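Long-range contacts in USG-1 protein homolog (Pseudomonas aeruginosa, PDB 2HJS), which is probably an NAD(P)-dependent oxidoreductase related to aspartate-semialdehyde dehydrogenase, and pairs two copies through its C-terminal dimerisation domain: residues 258-263 with 299-304; 252-257 with 307-312; 274-279 with 293-298. One frame throughout, in Å; residues are numbered along the deposited sequence. Where two conformers were deposited one is given.

Contact 1 (258-263 with 299-304); sequences VDLAAV and VRAGQA
Val299 meets the first turn of helix 260-269 through a single methyl. Its CG1 lies anti to the backbone N (chi1 172°), which brings it to 3.8 Å from Val263 CG1 and 4.2 Å from Leu260 CD2. Two beta-branched valines suit this spot because each presents a short, stiff hydrocarbon surface close to its own backbone. The CB of Arg300 points away from the helix, so this residue offers it only its backbone, and Leu260 CD2 rests 3.8 Å from Arg300 C. The guanidinium of Arg300 bonds through NH1 to Arg298 O and weakly through NH2 to Thr236 of the second subunit. At Ala301 both branches of Leu260 are near the peptide, CD1 the closer at 3.6 Å from Ala301 N and 4.1 Å from Ala301 CB. The fork of Leu260 thus rests on the Arg300-Ala301 peptide, and the small alanine lets the leucine come close. The side-chain contacts are apolar. Helix 260-269 packs across strand 294-301, where Val299 also touches Thr264 and Leu267; strand 308-315 runs alongside, its Val309 touching Val258 and Leu260 and its Leu311 touching Val299.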
loop_
_atom_site.group_PDB
_atom_site.type_symbol
_atom_site.label_atom_id
_atom_site.label_comp_id
_atom_site.label_asym_id
_atom_site.label_seq_id
_atom_site.Cartn_x
_atom_site.Cartn_y
_atom_site.Cartn_z
ATOM N N VAL A 258 5.093 17.871 -16.008
ATOM C CA VAL A 258 4.245 18.457 -14.968
ATOM C C VAL A 258 4.956 19.602 -14.257
ATOM O O VAL A 258 6.094 19.455 -13.807
ATOM C CB VAL A 258 3.787 17.384 -13.941
ATOM C CG1 VAL A 258 2.908 17.993 -12.869
ATOM C CG2 VAL A 258 3.024 16.269 -14.629
ATOM N N ASP A 259 4.279 20.750 -14.187
ATOM C CA ASP A 259 4.697 21.880 -13.368
ATOM C C ASP A 259 4.304 21.538 -11.939
ATOM O O ASP A 259 3.157 21.723 -11.545
ATOM C CB ASP A 259 3.963 23.150 -13.813
ATOM C CG ASP A 259 4.537 24.440 -13.188
ATOM O OD1 ASP A 259 5.370 24.374 -12.247
ATOM O OD2 ASP A 259 4.146 25.541 -13.674
ATOM N N LEU A 260 5.260 21.011 -11.181
ATOM C CA LEU A 260 5.024 20.591 -9.801
ATOM C C LEU A 260 4.580 21.754 -8.899
ATOM O O LEU A 260 3.637 21.618 -8.132
ATOM C CB LEU A 260 6.278 19.898 -9.240
ATOM C CG LEU A 260 6.704 18.608 -9.955
ATOM C CD1 LEU A 260 8.026 18.064 -9.395
ATOM C CD2 LEU A 260 5.622 17.547 -9.940
ATOM N N ALA A 261 5.251 22.895 -9.001
ATOM C CA ALA A 261 4.853 24.095 -8.261
ATOM C C ALA A 261 3.377 24.458 -8.471
ATOM O O ALA A 261 2.689 24.836 -7.522
ATOM C CB ALA A 261 5.753 25.280 -8.644
ATOM N N ALA A 262 2.899 24.347 -9.708
ATOM C CA ALA A 262 1.497 24.655 -10.045
ATOM C C ALA A 262 0.527 23.656 -9.409
ATOM O O ALA A 262 -0.541 24.036 -8.921
ATOM C CB ALA A 262 1.305 24.697 -11.556
ATOM N N VAL A 263 0.921 22.385 -9.397
ATOM C CA VAL A 263 0.164 21.335 -8.741
ATOM C C VAL A 263 -0.029 21.647 -7.244
ATOM O O VAL A 263 -1.159 21.629 -6.729
ATOM C CB VAL A 263 0.851 19.943 -8.915
ATOM C CG1 VAL A 263 0.182 18.902 -8.029
ATOM C CG2 VAL A 263 0.816 19.504 -10.371
ATOM N N VAL A 299 4.124 15.273 -3.430
ATOM C CA VAL A 299 3.973 15.698 -4.821
ATOM C C VAL A 299 5.357 15.739 -5.437
ATOM O O VAL A 299 6.206 16.484 -4.983
ATOM C CB VAL A 299 3.282 17.082 -4.938
ATOM C CG1 VAL A 299 3.311 17.594 -6.420
ATOM C CG2 VAL A 299 1.859 17.016 -4.409
ATOM N N ARG A 300 5.587 14.918 -6.450
ATOM C CA ARG A 300 6.907 14.821 -7.088
ATOM C C ARG A 300 6.755 14.256 -8.500
ATOM O O ARG A 300 5.722 13.660 -8.820
ATOM C CB ARG A 300 7.827 13.900 -6.267
ATOM C CG ARG A 300 7.287 12.465 -6.169
ATOM C CD ARG A 300 7.958 11.683 -5.056
ATOM N NE ARG A 300 7.709 10.236 -5.140
ATOM C CZ ARG A 300 6.592 9.627 -4.717
ATOM N NH1 ARG A 300 5.576 10.320 -4.201
ATOM N NH2 ARG A 300 6.477 8.311 -4.822
ATOM N N ALA A 301 7.781 14.432 -9.326
ATOM C CA ALA A 301 7.808 13.810 -10.628
ATOM C C ALA A 301 8.430 12.408 -10.544
ATOM O O ALA A 301 9.001 12.032 -9.508
ATOM C CB ALA A 301 8.590 14.666 -11.604
ATOM N N GLY A 302 8.307 11.647 -11.635
ATOM C CA GLY A 302 9.003 10.374 -11.786
ATOM C C GLY A 302 10.496 10.634 -11.736
ATOM O O GLY A 302 10.960 11.744 -12.064
ATOM N N GLN A 303 11.253 9.619 -11.331
ATOM C CA GLN A 303 12.704 9.727 -11.281
ATOM C C GLN A 303 13.219 9.779 -12.710
ATOM O O GLN A 303 14.189 10.468 -12.995
ATOM C CB GLN A 303 13.314 8.552 -10.495
ATOM C CG GLN A 303 12.911 8.548 -9.016
ATOM C CD GLN A 303 13.508 7.385 -8.219
ATOM O OE1 GLN A 303 14.718 7.241 -8.148
ATOM N NE2 GLN A 303 12.658 6.572 -7.611
ATOM N N ALA A 304 12.521 9.083 -13.610
ATOM C CA ALA A 304 12.866 9.068 -15.044
ATOM C C ALA A 304 12.052 10.098 -15.880
ATOM O O ALA A 304 12.631 10.802 -16.712
ATOM C CB ALA A 304 12.670 7.638 -15.613
#

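Contact 2 (252-257 with 307-312); sequences LQCAEP and CQVNLW
Leu252 and Val309 face each other as an antiparallel hydrogen-bonded pair. Leu252 N donates to Val309 O at 2.8 Å, almost straight, and Val309 N returns a bond to Leu252 O at 3.0 Å. Their side chains lie side by side, pointing the same way. Val309 CG1 sits in the crowded position between backbone N and carbonyl carbon (chi1 57°), which carries it to 3.8 Å from Leu252 CB, while the leucine reaches on to Leu149 and Leu154.

The next pair, Gln253 and Gln308, is non-hydrogen-bonded in its backbone, and the side chains on this other face supply the bond. Gln308 CB lies near Leu252 O, and its CG packs 3.3 Å from Gln253 OE1. Beyond CG the chain is extended: CD is 3.8 Å from Gln253 OE1, and at the tip NE2 donates to it at 3.2 Å. The donor approaches a lone pair of OE1, in its carbonyl plane, the amides turned 83° apart. Gln308 OE1 is used by Asn234 of the second subunit, and Gln253 NE2 by Asp305. In this conformer, one of two for Gln253, both ends of each amide are engaged, which would hold their rotation; glutamine suits a dimer-facing strand because it can donate and accept.

At the end of strand 246-254, Cys254 N donates to Cys307 O at 2.7 Å, just before strand 308-315 begins. Cys307 SG, large and polarisable, lies against the Glu256-Pro257 peptide, 3.8 Å from Pro257 N, and the edge of the proline.

Strands 246-254 and 308-315 are adjacent in the mixed six-stranded sheet of the dimerisation domain. The arrangement is an antiparallel strand pair with one apolar face, covered within the subunit, and one polar face turned to the partner subunit.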
loop_
_atom_site.group_PDB
_atom_site.type_symbol
_atom_site.label_atom_id
_atom_site.label_comp_id
_atom_site.label_asym_id
_atom_site.label_seq_id
_atom_site.Cartn_x
_atom_site.Cartn_y
_atom_site.Cartn_z
ATOM N N LEU A 252 -0.087 9.845 -11.792
ATOM C CA LEU A 252 -0.686 10.363 -13.002
ATOM C C LEU A 252 0.353 10.434 -14.095
ATOM O O LEU A 252 1.437 10.973 -13.882
ATOM C CB LEU A 252 -1.235 11.781 -12.792
ATOM C CG LEU A 252 -2.028 12.124 -11.530
ATOM C CD1 LEU A 252 -2.637 13.505 -11.666
ATOM C CD2 LEU A 252 -3.109 11.117 -11.421
ATOM N N GLN A 253 0.017 9.881 -15.256
ATOM C CA GLN A 253 0.836 10.014 -16.445
ATOM C C GLN A 253 0.200 11.087 -17.306
ATOM O O GLN A 253 -0.924 10.929 -17.791
ATOM C CB GLN A 253 0.893 8.695 -17.203
ATOM C CG GLN A 253 1.783 8.726 -18.439
ATOM C CD GLN A 253 3.248 8.609 -18.097
ATOM O OE1 GLN A 253 3.641 7.743 -17.325
ATOM N NE2 GLN A 253 4.066 9.486 -18.668
ATOM N N CYS A 254 0.917 12.189 -17.481
ATOM C CA CYS A 254 0.381 13.325 -18.193
ATOM C C CYS A 254 0.969 13.503 -19.573
ATOM O O CYS A 254 1.965 12.884 -19.908
ATOM C CB CYS A 254 0.567 14.589 -17.367
ATOM S SG CYS A 254 -0.198 14.394 -15.740
ATOM N N ALA A 255 0.336 14.373 -20.357
ATOM C CA ALA A 255 0.707 14.571 -21.746
ATOM C C ALA A 255 1.982 15.411 -21.882
ATOM O O ALA A 255 2.725 15.248 -22.834
ATOM C CB ALA A 255 -0.460 15.220 -22.514
ATOM N N GLU A 256 2.208 16.277 -20.890
ATOM C CA GLU A 256 3.260 17.300 -20.890
ATOM C C GLU A 256 4.056 17.153 -19.577
ATOM O O GLU A 256 3.507 16.643 -18.594
ATOM C CB GLU A 256 2.617 18.703 -20.944
ATOM C CG GLU A 256 1.457 18.875 -21.966
ATOM C CD GLU A 256 0.372 19.864 -21.505
ATOM O OE1 GLU A 256 -0.783 19.421 -21.256
ATOM O OE2 GLU A 256 0.672 21.080 -21.388
ATOM N N PRO A 257 5.354 17.564 -19.556
ATOM C CA PRO A 257 6.042 17.651 -18.249
ATOM C C PRO A 257 5.227 18.436 -17.203
ATOM O O PRO A 257 4.706 19.517 -17.496
ATOM C CB PRO A 257 7.341 18.384 -18.584
ATOM C CG PRO A 257 7.618 18.000 -20.028
ATOM C CD PRO A 257 6.262 17.922 -20.675
ATOM N N CYS A 307 6.884 13.743 -17.129
ATOM C CA CYS A 307 5.445 13.684 -17.456
ATOM C C CYS A 307 4.616 12.889 -16.407
ATOM O O CYS A 307 3.395 12.769 -16.541
ATOM C CB CYS A 307 5.235 13.092 -18.862
ATOM S SG CYS A 307 6.110 13.953 -20.239
ATOM N N GLN A 308 5.286 12.357 -15.380
ATOM C CA GLN A 308 4.644 11.649 -14.268
ATOM C C GLN A 308 4.583 12.490 -13.005
ATOM O O GLN A 308 5.545 13.174 -12.674
ATOM C CB GLN A 308 5.442 10.401 -13.911
ATOM C CG GLN A 308 5.151 9.205 -14.764
ATOM C CD GLN A 308 6.111 8.076 -14.510
ATOM O OE1 GLN A 308 6.820 8.041 -13.493
ATOM N NE2 GLN A 308 6.180 7.153 -15.459
ATOM N N VAL A 309 3.468 12.428 -12.287
ATOM C CA VAL A 309 3.394 13.084 -10.986
ATOM C C VAL A 309 2.754 12.102 -10.033
ATOM O O VAL A 309 1.772 11.448 -10.386
ATOM C CB VAL A 309 2.651 14.486 -11.020
ATOM C CG1 VAL A 309 1.222 14.376 -11.576
ATOM C CG2 VAL A 309 2.614 15.156 -9.618
ATOM N N ASN A 310 3.336 11.989 -8.845
ATOM C CA ASN A 310 2.793 11.170 -7.768
ATOM C C ASN A 310 2.131 12.042 -6.742
ATOM O O ASN A 310 2.566 13.163 -6.544
ATOM C CB ASN A 310 3.913 10.431 -7.059
ATOM C CG ASN A 310 4.515 9.359 -7.912
ATOM O OD1 ASN A 310 5.481 9.598 -8.643
ATOM N ND2 ASN A 310 3.912 8.175 -7.881
ATOM N N LEU A 311 1.083 11.515 -6.102
ATOM C CA LEU A 311 0.426 12.177 -4.986
ATOM C C LEU A 311 0.205 11.117 -3.913
ATOM O O LEU A 311 -0.024 9.967 -4.237
ATOM C CB LEU A 311 -0.977 12.694 -5.383
ATOM C CG LEU A 311 -1.198 13.511 -6.655
ATOM C CD1 LEU A 311 -2.687 13.575 -6.875
ATOM C CD2 LEU A 311 -0.669 14.913 -6.454
ATOM N N TRP A 312 0.207 11.538 -2.650
ATOM C CA TRP A 312 -0.191 10.686 -1.535
ATOM C C TRP A 312 -1.339 11.396 -0.845
ATOM O O TRP A 312 -1.248 12.572 -0.556
ATOM C CB TRP A 312 0.992 10.482 -0.597
ATOM C CG TRP A 312 0.686 9.967 0.807
ATOM C CD1 TRP A 312 0.536 10.730 1.954
ATOM C CD2 TRP A 312 0.554 8.592 1.224
ATOM N NE1 TRP A 312 0.314 9.903 3.035
ATOM C CE2 TRP A 312 0.315 8.597 2.617
ATOM C CE3 TRP A 312 0.599 7.361 0.551
ATOM C CZ2 TRP A 312 0.165 7.414 3.360
ATOM C CZ3 TRP A 312 0.432 6.184 1.289
ATOM C CH2 TRP A 312 0.228 6.229 2.687
#

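Contact 3 (274-279 with 293-298); sequences EWVGEG and ETYVGR
A beta-alpha-beta unit, strand 273-275, helix 284-288 and strand 294-301, brings Glu274 and Trp275 beside Tyr295 and Val296 as parallel neighbours. The backbone bonds have the staggered parallel pattern: Glu274 N donates to Thr294 O (2.9 Å), Val296 N to Glu274 O (2.9 Å), and Val276 N to Val296 O (2.8 Å). Beyond them a water bridges on, accepting from Arg298 N at 2.8 Å and donating to Val276 O over a longer 3.3 Å.

On one face Glu274 CB lies off-centre over the Tyr295 ring, a CH-pi contact 4.0 Å from the centroid and 21° off the ring normal. Glu274 CG, anti to the backbone N (chi1 -173°) in one of two conformers, lies beyond the rim, 3.6 Å from Tyr295 CE1. Val276 CG2 meets the same ring at its edge, 3.9 Å from Tyr295 CD1, so the flat ring serves valine and glutamate carbons alike. Trp275 points to the opposite face, against Thr264 and Leu267 of helix 260-269, and Val296 joins it on Leu267. With no side chain, Gly297 can bring its CA to Val276 O in a CA-H...O contact. This is the parallel pairing of two strands in a beta-alpha-beta unit, strand 273-275 being outermost within the chain.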
loop_
_atom_site.group_PDB
_atom_site.type_symbol
_atom_site.label_atom_id
_atom_site.label_comp_id
_atom_site.label_asym_id
_atom_site.label_seq_id
_atom_site.Cartn_x
_atom_site.Cartn_y
_atom_site.Cartn_z
ATOM N N GLU A 274 -5.728 19.892 2.311
ATOM C CA GLU A 274 -4.552 20.433 2.983
ATOM C C GLU A 274 -3.285 19.889 2.323
ATOM O O GLU A 274 -3.027 18.681 2.341
ATOM C CB GLU A 274 -4.593 20.136 4.486
ATOM C CG GLU A 274 -3.484 20.818 5.302
ATOM C CD GLU A 274 -3.429 22.342 5.136
ATOM O OE1 GLU A 274 -2.325 22.860 4.866
ATOM O OE2 GLU A 274 -4.470 23.021 5.282
ATOM N N TRP A 275 -2.520 20.780 1.703
ATOM C CA TRP A 275 -1.301 20.385 1.026
ATOM C C TRP A 275 -0.158 20.334 2.030
ATOM O O TRP A 275 0.024 21.258 2.794
ATOM C CB TRP A 275 -0.932 21.329 -0.125
ATOM C CG TRP A 275 0.465 20.997 -0.679
ATOM C CD1 TRP A 275 0.832 19.850 -1.353
ATOM C CD2 TRP A 275 1.660 21.781 -0.543
ATOM N NE1 TRP A 275 2.174 19.900 -1.668
ATOM C CE2 TRP A 275 2.708 21.063 -1.179
ATOM C CE3 TRP A 275 1.947 23.027 0.038
ATOM C CZ2 TRP A 275 4.016 21.546 -1.246
ATOM C CZ3 TRP A 275 3.254 23.505 -0.024
ATOM C CH2 TRP A 275 4.272 22.766 -0.673
ATOM N N VAL A 276 0.598 19.242 2.018
ATOM C CA VAL A 276 1.762 19.094 2.889
ATOM C C VAL A 276 3.000 18.954 2.007
ATOM O O VAL A 276 3.036 18.133 1.082
ATOM C CB VAL A 276 1.624 17.867 3.852
ATOM C CG1 VAL A 276 2.846 17.766 4.799
ATOM C CG2 VAL A 276 0.319 17.940 4.639
ATOM N N GLY A 277 4.004 19.779 2.271
ATOM C CA GLY A 277 5.248 19.737 1.500
ATOM C C GLY A 277 6.459 19.711 2.412
ATOM O O GLY A 277 6.382 19.183 3.519
ATOM N N GLU A 278 7.559 20.251 1.885
ATOM C CA GLU A 278 8.855 20.383 2.565
ATOM C C GLU A 278 9.355 19.068 3.155
ATOM O O GLU A 278 9.894 19.015 4.261
ATOM C CB GLU A 278 8.821 21.526 3.585
ATOM C CG GLU A 278 8.541 22.902 2.941
ATOM C CD GLU A 278 9.609 23.320 1.918
ATOM O OE1 GLU A 278 10.740 22.783 1.962
ATOM O OE2 GLU A 278 9.321 24.204 1.080
ATOM N N GLY A 279 9.145 18.008 2.385
ATOM C CA GLY A 279 9.556 16.660 2.756
ATOM C C GLY A 279 8.841 16.021 3.937
ATOM O O GLY A 279 9.248 14.944 4.387
ATOM N N GLU A 293 -10.424 18.020 6.445
ATOM C CA GLU A 293 -9.477 18.157 5.349
ATOM C C GLU A 293 -9.072 16.797 4.796
ATOM O O GLU A 293 -8.860 15.837 5.532
ATOM C CB GLU A 293 -8.204 18.902 5.797
ATOM C CG GLU A 293 -8.476 20.245 6.516
ATOM C CD GLU A 293 -9.197 21.202 5.604
ATOM O OE1 GLU A 293 -8.594 21.582 4.580
ATOM O OE2 GLU A 293 -10.375 21.535 5.884
ATOM N N THR A 294 -8.949 16.740 3.482
ATOM C CA THR A 294 -8.268 15.645 2.821
ATOM C C THR A 294 -6.822 16.141 2.632
ATOM O O THR A 294 -6.588 17.183 2.021
ATOM C CB THR A 294 -8.949 15.371 1.492
ATOM O OG1 THR A 294 -10.222 14.774 1.745
ATOM C CG2 THR A 294 -8.129 14.459 0.603
ATOM N N TYR A 295 -5.869 15.404 3.181
ATOM C CA TYR A 295 -4.458 15.810 3.168
ATOM C C TYR A 295 -3.735 15.220 1.961
ATOM O O TYR A 295 -3.933 14.061 1.644
ATOM C CB TYR A 295 -3.778 15.312 4.425
ATOM C CG TYR A 295 -4.074 16.112 5.655
ATOM C CD1 TYR A 295 -3.145 17.028 6.133
ATOM C CD2 TYR A 295 -5.287 15.967 6.350
ATOM C CE1 TYR A 295 -3.389 17.775 7.282
ATOM C CE2 TYR A 295 -5.549 16.725 7.502
ATOM C CZ TYR A 295 -4.588 17.625 7.949
ATOM O OH TYR A 295 -4.799 18.379 9.077
ATOM N N VAL A 296 -2.907 16.022 1.291
ATOM C CA VAL A 296 -2.210 15.565 0.101
ATOM C C VAL A 296 -0.735 15.922 0.246
ATOM O O VAL A 296 -0.420 17.077 0.501
ATOM C CB VAL A 296 -2.756 16.226 -1.200
ATOM C CG1 VAL A 296 -2.051 15.628 -2.462
ATOM C CG2 VAL A 296 -4.239 16.027 -1.304
ATOM N N GLY A 297 0.148 14.934 0.072
ATOM C CA GLY A 297 1.583 15.156 0.088
ATOM C C GLY A 297 2.373 14.358 -0.939
ATOM O O GLY A 297 1.796 13.690 -1.811
ATOM N N ARG A 298 3.703 14.453 -0.828
ATOM C CA ARG A 298 4.678 13.732 -1.641
ATOM C C ARG A 298 4.512 14.037 -3.120
ATOM O O ARG A 298 4.707 13.163 -3.958
ATOM C CB ARG A 298 4.659 12.207 -1.373
ATOM C CG ARG A 298 5.000 11.785 0.055
ATOM C CD ARG A 298 5.712 10.449 0.065
ATOM N NE ARG A 298 6.951 10.507 -0.714
ATOM C CZ ARG A 298 7.591 9.471 -1.235
ATOM N NH1 ARG A 298 7.144 8.235 -1.034
ATOM N NH2 ARG A 298 8.715 9.679 -1.939
HETATM O O HOH W 1 5.295 15.767 1.033
#

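All three contacts belong to the mixed six-stranded sheet of the dimerisation domain or to the helix packed on it. Along the chain they are nested: contact 3 lies inside the loop closed by contact 1, which lies inside that closed by contact 2. Strand 294-301 serves contacts 1 and 3, whose centres are about 14 Å apart; contacts 1 and 2 are about 7 Å apart, and contacts 2 and 3 about 17 Å. Probable hydrogen bonds from Asn310 N to Arg300 O and from Trp312 N to Gly297 O join the neighbouring strands 294-301 and 308-315. Each contact reaches the second subunit, so this part of the sheet contributes to dimer formation.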